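Local coordinates for protein glycerophosphoryl diester phosphodiesterase (PDB 3MZ2) that probably hydrolyses glycerophosphodiesters to an alcohol and glycerol phosphate, as its family of TIM-barrel phosphodiesterases does, at residues A[23-33]-A[224-232]; A[248-256]-A[267-278]. All coordinates share one frame; numbering follows the deposited sequence.

Interaction 1. Residues A[23-33]-A[224-232]. With SO4 (sulfate ion), chain D.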
loop_
_atom_site.group_PDB
_atom_site.type_symbol
_atom_site.label_atom_id
_atom_site.label_comp_id
_atom_site.label_asym_id
_atom_site.label_seq_id
_atom_site.Cartn_x
_atom_site.Cartn_y
_atom_site.Cartn_z
ATOM N N PHE A 23 -11.858 -26.172 -5.632
ATOM C CA PHE A 23 -10.442 -26.205 -6.003
ATOM C C PHE A 23 -9.579 -25.852 -4.781
ATOM O O PHE A 23 -8.585 -26.514 -4.502
ATOM C CB PHE A 23 -10.174 -25.240 -7.191
ATOM C CG PHE A 23 -8.722 -25.196 -7.673
ATOM C CD1 PHE A 23 -8.174 -26.250 -8.404
ATOM C CD2 PHE A 23 -7.905 -24.121 -7.378
ATOM C CE1 PHE A 23 -6.870 -26.191 -8.873
ATOM C CE2 PHE A 23 -6.595 -24.074 -7.816
ATOM C CZ PHE A 23 -6.091 -25.110 -8.570
ATOM N N TYR A 24 -10.023 -24.846 -4.046
ATOM C CA TYR A 24 -9.284 -24.331 -2.889
ATOM C C TYR A 24 -9.714 -24.940 -1.534
ATOM O O TYR A 24 -9.218 -24.483 -0.503
ATOM C CB TYR A 24 -9.342 -22.788 -2.825
ATOM C CG TYR A 24 -8.349 -22.172 -3.807
ATOM C CD1 TYR A 24 -6.991 -22.422 -3.683
ATOM C CD2 TYR A 24 -8.781 -21.336 -4.837
ATOM C CE1 TYR A 24 -6.081 -21.908 -4.565
ATOM C CE2 TYR A 24 -7.882 -20.811 -5.709
ATOM C CZ TYR A 24 -6.515 -21.059 -5.561
ATOM O OH TYR A 24 -5.601 -20.552 -6.490
ATOM N N GLN A 25 -10.594 -25.938 -1.525
ATOM C CA GLN A 25 -10.912 -26.656 -0.280
ATOM C C GLN A 25 -9.776 -27.625 0.008
ATOM O O GLN A 25 -9.506 -28.579 -0.785
ATOM C CB GLN A 25 -12.252 -27.414 -0.355
ATOM C CG GLN A 25 -12.644 -28.175 0.933
ATOM C CD GLN A 25 -12.981 -27.249 2.124
ATOM O OE1 GLN A 25 -12.975 -26.022 1.999
ATOM N NE2 GLN A 25 -13.290 -27.850 3.281
ATOM N N TYR A 26 -9.117 -27.412 1.126
ATOM C CA TYR A 26 -8.056 -28.309 1.559
ATOM C C TYR A 26 -8.546 -29.746 1.592
ATOM O O TYR A 26 -9.648 -30.061 2.046
ATOM C CB TYR A 26 -7.447 -27.892 2.916
ATOM C CG TYR A 26 -6.392 -28.859 3.398
ATOM C CD1 TYR A 26 -5.090 -28.791 2.903
ATOM C CD2 TYR A 26 -6.710 -29.868 4.285
ATOM C CE1 TYR A 26 -4.127 -29.701 3.305
ATOM C CE2 TYR A 26 -5.744 -30.751 4.715
ATOM C CZ TYR A 26 -4.459 -30.661 4.226
ATOM O OH TYR A 26 -3.484 -31.557 4.630
ATOM N N ALA A 27 -7.698 -30.628 1.066
ATOM C CA ALA A 27 -7.895 -32.054 1.145
ATOM C C ALA A 27 -6.544 -32.697 1.424
ATOM O O ALA A 27 -5.511 -32.185 0.975
ATOM C CB ALA A 27 -8.477 -32.570 -0.163
ATOM N N ASP A 28 -6.548 -33.846 2.101
ATOM C CA ASP A 28 -5.255 -34.462 2.421
ATOM C C ASP A 28 -4.521 -34.932 1.136
ATOM O O ASP A 28 -3.272 -34.805 1.093
ATOM C CB ASP A 28 -5.353 -35.569 3.493
ATOM C CG ASP A 28 -5.384 -35.030 4.933
ATOM O OD1 ASP A 28 -4.709 -34.037 5.288
ATOM O OD2 ASP A 28 -6.081 -35.651 5.749
ATOM N N ASP A 29 -5.242 -35.312 0.075
ATOM C CA ASP A 29 -4.600 -35.711 -1.186
ATOM C C ASP A 29 -4.411 -34.586 -2.203
ATOM O O ASP A 29 -4.253 -34.819 -3.406
ATOM C CB ASP A 29 -5.364 -36.862 -1.842
ATOM C CG ASP A 29 -6.696 -36.450 -2.431
ATOM O OD1 ASP A 29 -7.170 -35.320 -2.183
ATOM O OD2 ASP A 29 -7.286 -37.296 -3.155
ATOM N N ARG A 30 -4.432 -33.349 -1.726
ATOM C CA ARG A 30 -4.283 -32.209 -2.613
ATOM C C ARG A 30 -2.994 -32.260 -3.441
ATOM O O ARG A 30 -1.997 -32.863 -3.032
ATOM C CB ARG A 30 -4.367 -30.889 -1.841
ATOM C CG ARG A 30 -3.117 -30.399 -1.128
ATOM C CD ARG A 30 -2.521 -31.427 -0.093
ATOM N NE ARG A 30 -1.726 -30.778 0.959
ATOM C CZ ARG A 30 -1.149 -31.399 2.011
ATOM N NH1 ARG A 30 -1.216 -32.724 2.187
ATOM N NH2 ARG A 30 -0.480 -30.674 2.909
ATOM N N ILE A 31 -3.060 -31.630 -4.615
ATOM C CA ILE A 31 -1.920 -31.462 -5.521
ATOM C C ILE A 31 -1.207 -30.164 -5.142
ATOM O O ILE A 31 -1.857 -29.115 -5.047
ATOM C CB ILE A 31 -2.403 -31.400 -6.982
ATOM C CG1 ILE A 31 -2.946 -32.780 -7.383
ATOM C CG2 ILE A 31 -1.282 -30.964 -7.971
ATOM C CD1 ILE A 31 -3.577 -32.769 -8.720
ATOM N N PRO A 32 0.124 -30.220 -4.983
ATOM C CA PRO A 32 0.847 -28.977 -4.704
ATOM C C PRO A 32 0.587 -27.974 -5.816
ATOM O O PRO A 32 0.647 -28.359 -7.007
ATOM C CB PRO A 32 2.325 -29.422 -4.695
ATOM C CG PRO A 32 2.261 -30.839 -4.212
ATOM C CD PRO A 32 0.988 -31.399 -4.873
ATOM N N LEU A 33 0.346 -26.720 -5.440
ATOM C CA LEU A 33 0.007 -25.656 -6.383
ATOM C C LEU A 33 1.115 -24.616 -6.553
ATOM O O LEU A 33 1.921 -24.412 -5.647
ATOM C CB LEU A 33 -1.281 -24.984 -5.953
ATOM C CG LEU A 33 -2.484 -25.882 -5.909
ATOM C CD1 LEU A 33 -3.720 -25.031 -5.530
ATOM C CD2 LEU A 33 -2.772 -26.664 -7.248
ATOM N N LEU A 224 -5.451 -23.662 9.910
ATOM C CA LEU A 224 -6.080 -23.332 8.640
ATOM C C LEU A 224 -6.487 -24.605 7.873
ATOM O O LEU A 224 -7.573 -24.691 7.317
ATOM C CB LEU A 224 -5.169 -22.431 7.797
ATOM C CG LEU A 224 -5.080 -20.987 8.314
ATOM C CD1 LEU A 224 -3.948 -20.252 7.598
ATOM C CD2 LEU A 224 -6.449 -20.274 8.193
ATOM N N HIS A 225 -5.630 -25.618 7.892
ATOM C CA HIS A 225 -6.031 -26.904 7.304
ATOM C C HIS A 225 -7.289 -27.475 7.957
ATOM O O HIS A 225 -8.143 -27.999 7.237
ATOM C CB HIS A 225 -4.876 -27.952 7.382
ATOM C CG HIS A 225 -3.789 -27.721 6.376
ATOM N ND1 HIS A 225 -2.563 -28.380 6.410
ATOM C CD2 HIS A 225 -3.737 -26.876 5.340
ATOM C CE1 HIS A 225 -1.834 -27.945 5.390
ATOM N NE2 HIS A 225 -2.535 -27.047 4.717
ATOM N N GLU A 226 -7.437 -27.322 9.291
ATOM C CA GLU A 226 -8.624 -27.792 10.051
ATOM C C GLU A 226 -9.883 -27.100 9.546
ATOM O O GLU A 226 -10.968 -27.669 9.556
ATOM C CB GLU A 226 -8.463 -27.503 11.554
ATOM C CG GLU A 226 -7.499 -28.435 12.287
ATOM C CD GLU A 226 -7.223 -28.004 13.739
ATOM O OE1 GLU A 226 -7.395 -26.801 14.074
ATOM O OE2 GLU A 226 -6.839 -28.872 14.566
ATOM N N ARG A 227 -9.717 -25.849 9.138
ATOM C CA ARG A 227 -10.799 -25.024 8.582
ATOM C C ARG A 227 -10.993 -25.177 7.075
ATOM O O ARG A 227 -11.792 -24.451 6.480
ATOM C CB ARG A 227 -10.546 -23.561 8.929
ATOM C CG ARG A 227 -10.642 -23.251 10.411
ATOM C CD ARG A 227 -9.786 -22.007 10.777
ATOM N NE ARG A 227 -10.080 -21.539 12.121
ATOM C CZ ARG A 227 -9.636 -22.107 13.234
ATOM N NH1 ARG A 227 -8.861 -23.187 13.199
ATOM N NH2 ARG A 227 -9.994 -21.615 14.419
ATOM N N GLY A 228 -10.278 -26.115 6.453
ATOM C CA GLY A 228 -10.405 -26.350 5.013
ATOM C C GLY A 228 -9.640 -25.406 4.107
ATOM O O GLY A 228 -9.907 -25.319 2.897
ATOM N N VAL A 229 -8.667 -24.707 4.694
ATOM C CA VAL A 229 -7.967 -23.636 3.994
ATOM C C VAL A 229 -6.567 -24.061 3.521
ATOM O O VAL A 229 -5.778 -24.536 4.322
ATOM C CB VAL A 229 -7.881 -22.393 4.886
ATOM C CG1 VAL A 229 -7.025 -21.239 4.299
ATOM C CG2 VAL A 229 -9.309 -21.885 5.165
HETATM N N MSE A 230 -6.287 -23.894 2.233
HETATM C CA MSE A 230 -4.950 -24.108 1.684
HETATM C C MSE A 230 -4.049 -22.928 1.980
HETATM O O MSE A 230 -4.519 -21.789 1.967
HETATM C CB MSE A 230 -4.998 -24.303 0.181
HETATM C CG MSE A 230 -5.612 -25.628 -0.105
HETATM SE SE MSE A 230 -5.919 -26.135 -1.934
HETATM C CE MSE A 230 -4.128 -26.731 -2.425
ATOM N N CYS A 231 -2.768 -23.228 2.186
ATOM C CA CYS A 231 -1.772 -22.265 2.652
ATOM C C CYS A 231 -0.600 -22.098 1.669
ATOM O O CYS A 231 -0.042 -23.079 1.133
ATOM C CB CYS A 231 -1.284 -22.685 4.070
ATOM S SG CYS A 231 -2.591 -22.732 5.290
HETATM N N MSE A 232 -0.252 -20.844 1.488
HETATM C CA MSE A 232 0.730 -20.452 0.492
HETATM C C MSE A 232 1.903 -19.762 1.156
HETATM O O MSE A 232 1.725 -18.827 1.935
HETATM C CB MSE A 232 0.109 -19.478 -0.488
HETATM C CG MSE A 232 0.991 -19.207 -1.701
HETATM SE SE MSE A 232 0.045 -18.075 -2.933
HETATM C CE MSE A 232 0.640 -16.320 -2.331
HETATM S S SO4 D . -7.948 -23.785 16.920
HETATM O O1 SO4 D . -6.718 -23.223 17.483
HETATM O O2 SO4 D . -7.686 -24.532 15.678
HETATM O O3 SO4 D . -8.514 -24.710 17.906
HETATM O O4 SO4 D . -8.879 -22.689 16.666
HETATM O O HOH W 1 -7.953 -22.414 0.457
#

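Interaction 2. Residues A[248-256]-A[267-278]. With SO4 (sulfate ion), chain F.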
loop_
_atom_site.group_PDB
_atom_site.type_symbol
_atom_site.label_atom_id
_atom_site.label_comp_id
_atom_site.label_asym_id
_atom_site.label_seq_id
_atom_site.Cartn_x
_atom_site.Cartn_y
_atom_site.Cartn_z
ATOM N N ARG A 248 17.886 -23.532 -4.866
ATOM C CA ARG A 248 16.473 -23.135 -4.951
ATOM C C ARG A 248 15.558 -24.373 -5.021
ATOM O O ARG A 248 14.561 -24.453 -4.328
ATOM C CB ARG A 248 16.246 -22.207 -6.105
ATOM C CG ARG A 248 16.950 -20.835 -5.960
ATOM C CD ARG A 248 16.516 -19.909 -7.076
ATOM N NE ARG A 248 16.951 -20.240 -8.446
ATOM C CZ ARG A 248 18.082 -19.843 -9.036
ATOM N NH1 ARG A 248 19.035 -19.170 -8.382
ATOM N NH2 ARG A 248 18.278 -20.157 -10.292
ATOM N N ALA A 249 15.940 -25.386 -5.774
ATOM C CA ALA A 249 15.127 -26.598 -5.936
ATOM C C ALA A 249 14.950 -27.355 -4.662
ATOM O O ALA A 249 13.846 -27.773 -4.341
ATOM C CB ALA A 249 15.702 -27.516 -7.032
ATOM N N GLU A 250 16.029 -27.491 -3.904
ATOM C CA GLU A 250 15.962 -28.109 -2.591
ATOM C C GLU A 250 14.986 -27.356 -1.693
ATOM O O GLU A 250 14.151 -27.977 -0.975
ATOM C CB GLU A 250 17.356 -28.190 -1.946
ATOM C CG GLU A 250 17.366 -28.989 -0.631
ATOM C CD GLU A 250 16.846 -28.221 0.546
ATOM O OE1 GLU A 250 17.095 -26.983 0.624
ATOM O OE2 GLU A 250 16.170 -28.867 1.388
ATOM N N ALA A 251 15.052 -26.025 -1.736
ATOM C CA ALA A 251 14.209 -25.190 -0.916
ATOM C C ALA A 251 12.718 -25.342 -1.266
ATOM O O ALA A 251 11.862 -25.454 -0.402
ATOM C CB ALA A 251 14.648 -23.699 -1.064
ATOM N N TYR A 252 12.392 -25.399 -2.556
ATOM C CA TYR A 252 11.011 -25.568 -2.970
ATOM C C TYR A 252 10.463 -26.921 -2.516
ATOM O O TYR A 252 9.350 -27.015 -2.019
ATOM C CB TYR A 252 10.866 -25.414 -4.490
ATOM C CG TYR A 252 11.351 -24.075 -5.050
ATOM C CD1 TYR A 252 11.056 -22.872 -4.421
ATOM C CD2 TYR A 252 12.067 -24.039 -6.242
ATOM C CE1 TYR A 252 11.493 -21.659 -4.939
ATOM C CE2 TYR A 252 12.521 -22.830 -6.775
ATOM C CZ TYR A 252 12.223 -21.643 -6.126
ATOM O OH TYR A 252 12.670 -20.461 -6.664
ATOM N N ARG A 253 11.258 -27.971 -2.668
ATOM C CA ARG A 253 10.851 -29.278 -2.121
ATOM C C ARG A 253 10.655 -29.291 -0.615
ATOM O O ARG A 253 9.688 -29.860 -0.124
ATOM C CB ARG A 253 11.833 -30.384 -2.595
ATOM C CG ARG A 253 11.685 -30.743 -4.064
ATOM C CD ARG A 253 12.570 -31.909 -4.415
ATOM N NE ARG A 253 14.007 -31.638 -4.319
ATOM C CZ ARG A 253 14.771 -31.168 -5.316
ATOM N NH1 ARG A 253 14.234 -30.903 -6.541
ATOM N NH2 ARG A 253 16.071 -30.975 -5.096
HETATM N N MSE A 254 11.541 -28.635 0.130
HETATM C CA MSE A 254 11.430 -28.585 1.591
HETATM C C MSE A 254 10.095 -27.932 1.990
HETATM O O MSE A 254 9.400 -28.411 2.887
HETATM C CB MSE A 254 12.629 -27.839 2.174
HETATM C CG MSE A 254 12.560 -27.630 3.637
HETATM SE SE MSE A 254 14.374 -27.458 4.404
HETATM C CE MSE A 254 15.050 -25.913 3.339
ATOM N N ILE A 255 9.692 -26.879 1.267
ATOM C CA ILE A 255 8.436 -26.204 1.561
ATOM C C ILE A 255 7.267 -27.171 1.425
ATOM O O ILE A 255 6.414 -27.241 2.315
ATOM C CB ILE A 255 8.208 -24.954 0.711
ATOM C CG1 ILE A 255 9.225 -23.881 1.127
ATOM C CG2 ILE A 255 6.768 -24.466 0.884
ATOM C CD1 ILE A 255 9.494 -22.803 0.069
ATOM N N ILE A 256 7.241 -27.958 0.345
ATOM C CA ILE A 256 6.165 -28.924 0.148
ATOM C C ILE A 256 6.224 -30.036 1.251
ATOM O O ILE A 256 5.206 -30.422 1.840
ATOM C CB ILE A 256 6.184 -29.510 -1.289
ATOM C CG1 ILE A 256 5.972 -28.393 -2.340
ATOM C CG2 ILE A 256 5.126 -30.594 -1.467
ATOM C CD1 ILE A 256 4.706 -27.517 -2.112
ATOM N N ARG A 267 9.862 -17.551 -9.867
ATOM C CA ARG A 267 10.442 -18.596 -10.674
ATOM C C ARG A 267 9.543 -19.829 -10.760
ATOM O O ARG A 267 9.977 -20.923 -10.456
ATOM C CB ARG A 267 11.791 -19.004 -10.097
ATOM C CG ARG A 267 12.804 -17.878 -9.904
ATOM C CD ARG A 267 14.060 -18.433 -9.233
ATOM N NE ARG A 267 15.060 -17.397 -8.960
ATOM C CZ ARG A 267 15.968 -16.957 -9.834
ATOM N NH1 ARG A 267 16.030 -17.464 -11.055
ATOM N NH2 ARG A 267 16.844 -16.018 -9.474
ATOM N N PRO A 268 8.281 -19.645 -11.181
ATOM C CA PRO A 268 7.325 -20.772 -11.145
ATOM C C PRO A 268 7.724 -22.024 -11.940
ATOM O O PRO A 268 7.319 -23.145 -11.600
ATOM C CB PRO A 268 6.054 -20.152 -11.714
ATOM C CG PRO A 268 6.543 -18.983 -12.559
ATOM C CD PRO A 268 7.689 -18.437 -11.796
ATOM N N ILE A 269 8.461 -21.836 -13.036
ATOM C CA ILE A 269 8.937 -22.950 -13.865
ATOM C C ILE A 269 9.977 -23.726 -13.094
ATOM O O ILE A 269 9.974 -24.960 -13.077
ATOM C CB ILE A 269 9.452 -22.511 -15.241
ATOM C CG1 ILE A 269 8.341 -21.774 -16.016
ATOM C CG2 ILE A 269 9.947 -23.789 -16.062
ATOM C CD1 ILE A 269 8.861 -21.023 -17.209
ATOM N N GLU A 270 10.853 -23.023 -12.375
ATOM C CA GLU A 270 11.833 -23.739 -11.551
ATOM C C GLU A 270 11.126 -24.489 -10.435
ATOM O O GLU A 270 11.527 -25.619 -10.070
ATOM C CB GLU A 270 12.856 -22.781 -10.945
ATOM C CG GLU A 270 13.852 -22.245 -11.894
ATOM C CD GLU A 270 14.988 -21.498 -11.179
ATOM O OE1 GLU A 270 15.409 -21.898 -10.087
ATOM O OE2 GLU A 270 15.440 -20.485 -11.722
ATOM N N VAL A 271 10.094 -23.863 -9.848
ATOM C CA VAL A 271 9.320 -24.509 -8.800
ATOM C C VAL A 271 8.713 -25.808 -9.357
ATOM O O VAL A 271 8.837 -26.873 -8.738
ATOM C CB VAL A 271 8.228 -23.615 -8.191
ATOM C CG1 VAL A 271 7.449 -24.400 -7.132
ATOM C CG2 VAL A 271 8.860 -22.417 -7.533
ATOM N N ALA A 272 8.118 -25.709 -10.537
ATOM C CA ALA A 272 7.508 -26.877 -11.184
ATOM C C ALA A 272 8.499 -27.986 -11.406
ATOM O O ALA A 272 8.236 -29.135 -11.090
ATOM C CB ALA A 272 6.877 -26.483 -12.528
ATOM N N GLU A 273 9.660 -27.667 -11.985
ATOM C CA GLU A 273 10.695 -28.683 -12.188
ATOM C C GLU A 273 11.170 -29.304 -10.877
ATOM O O GLU A 273 11.376 -30.527 -10.809
ATOM C CB GLU A 273 11.853 -28.109 -13.037
ATOM C CG GLU A 273 11.314 -27.758 -14.425
ATOM C CD GLU A 273 12.318 -27.281 -15.447
ATOM O OE1 GLU A 273 13.536 -27.285 -15.140
ATOM O OE2 GLU A 273 11.852 -26.927 -16.584
ATOM N N ALA A 274 11.319 -28.476 -9.831
ATOM C CA ALA A 274 11.835 -28.976 -8.543
ATOM C C ALA A 274 10.868 -29.932 -7.842
ATOM O O ALA A 274 11.306 -30.920 -7.247
ATOM C CB ALA A 274 12.137 -27.800 -7.600
ATOM N N ILE A 275 9.568 -29.639 -7.910
ATOM C CA ILE A 275 8.548 -30.382 -7.171
ATOM C C ILE A 275 7.802 -31.408 -8.003
ATOM O O ILE A 275 6.919 -32.065 -7.479
ATOM C CB ILE A 275 7.580 -29.492 -6.405
ATOM C CG1 ILE A 275 6.493 -28.831 -7.299
ATOM C CG2 ILE A 275 8.381 -28.410 -5.596
ATOM C CD1 ILE A 275 5.541 -28.014 -6.533
ATOM N N SER A 276 8.203 -31.591 -9.270
ATOM C CA SER A 276 7.468 -32.501 -10.175
ATOM C C SER A 276 7.329 -33.908 -9.565
ATOM O O SER A 276 6.263 -34.553 -9.648
ATOM C CB SER A 276 8.169 -32.577 -11.547
ATOM O OG SER A 276 9.468 -33.132 -11.502
ATOM N N SER A 277 8.403 -34.386 -8.938
ATOM C CA SER A 277 8.400 -35.721 -8.333
ATOM C C SER A 277 7.523 -35.849 -7.093
ATOM O O SER A 277 7.327 -36.961 -6.606
ATOM C CB SER A 277 9.832 -36.133 -7.970
ATOM O OG SER A 277 10.207 -35.426 -6.818
ATOM N N LEU A 278 7.024 -34.721 -6.577
ATOM C CA LEU A 278 6.139 -34.675 -5.437
ATOM C C LEU A 278 4.635 -34.597 -5.854
ATOM O O LEU A 278 3.775 -34.630 -5.002
ATOM C CB LEU A 278 6.531 -33.495 -4.540
ATOM C CG LEU A 278 7.989 -33.490 -4.039
ATOM C CD1 LEU A 278 8.206 -32.266 -3.118
ATOM C CD2 LEU A 278 8.378 -34.763 -3.353
HETATM S S SO4 F . 17.402 -12.701 -7.765
HETATM O O1 SO4 F . 18.097 -12.733 -9.053
HETATM O O2 SO4 F . 16.983 -14.055 -7.393
HETATM O O3 SO4 F . 18.295 -12.169 -6.736
HETATM O O4 SO4 F . 16.242 -11.815 -7.866
#

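Interaction 1. Residues A[23-33]-A[224-232]
A Schellman motif closes helix 215-226 at G228, and Y26, in the loop that leads from helix 17-23 into strand 33-36, docks on this turn. Y26 N donates to G228 O at 2.9 Å in a nearly straight bond (172°). The phenol ring of Y26 then lies face to face with the imidazole of H225, centroids 3.8 Å apart and planes 14° from parallel. With its CG anti to the backbone N (chi1 177°), Y26 lays the ring along the last turn of the helix, where H225 CB also sits over the same face. Both ends of this stack are held: in the conformer described, Y26 OH donates to D28 OD1 at 2.8 Å, while H225 NE2 is bonded to D261, which also takes a salt bridge from R30 and so joins the two sides through one carboxylate. Deeper in, the selenomethionine M230 threads beneath the loop. In the conformer described, its chain bends at the last torsion, turning M230 CE to within 3.6 Å of L33 CD1, while M230 SE lies 4.2 Å from Y24 CD1. One water bridges the backbones here, lying 2.6 Å from Y24 O and accepting a bond from M230 N at 2.8 Å. The Schellman turn, with V229 N bonded to L224 O and G228 at positive phi, leads into strand 231-234, the helix-to-strand connection of a TIM barrel.

Interaction 2. Residues A[248-256]-A[267-278]
R248 grips the carboxylate of E270 side-on, tying helix 245-257 to helix 268-275, two successive outer helices of the TIM barrel. R248 NE meets the syn lone pair of E270 OE1 at 2.8 Å, almost straight (173°), and R248 NH2 reaches E270 OE2 at 3.2 Å. R267, at the N-cap of the second helix, gives its NH1 to the same OE2 from the opposite face of the carboxylate. The two guanidinium groups stack nearly parallel, centres 3.7 Å apart, and the shared carboxylate probably offsets their like charges; R267 NH2 also binds a sulfate. An alanine in place of R248 would probably leave E270 with R267 as its one remaining charge partner in this network and strip one face of the R267 guanidinium of its stack. Further along, the helices cross at -69° with axes 8.5 Å apart, consistent with the small side chains of A249 and A274, whose CB atoms touch. Y252 lies flat over V271: V271 CG2 lies under the centre of the Y252 ring, 3.5 Å from its centroid, with A274 CB at the ring edge and the Y252 hydroxyl bonded to D240. Beyond it, I256 packs on I275 and L278. R253 folds back at chi3 (-66°), and its NH1 donates to A274 O at 3.0 Å, with that oxygen in the guanidinium plane.

How the interactions relate
From the N terminus, the chain runs through helix 17-23 and the loop 23-33 into strand 33-36. Most of the barrel follows before 224-232 returns to that loop, so interaction 1 closes a long circuit of 190 intervening residues. Interaction 2 opens only afterwards: strand 231-234 leads to helix 245-257, and the short passage through strand 262-265 brings helix 268-275 against it. The contacts are therefore in series, neither nested nor crossed. One joins the N-terminal approach to a late helix-strand connection; the other pairs the last two barrel helices. Although their centres lie about 18 Å apart, P32 packs against I256 and I275.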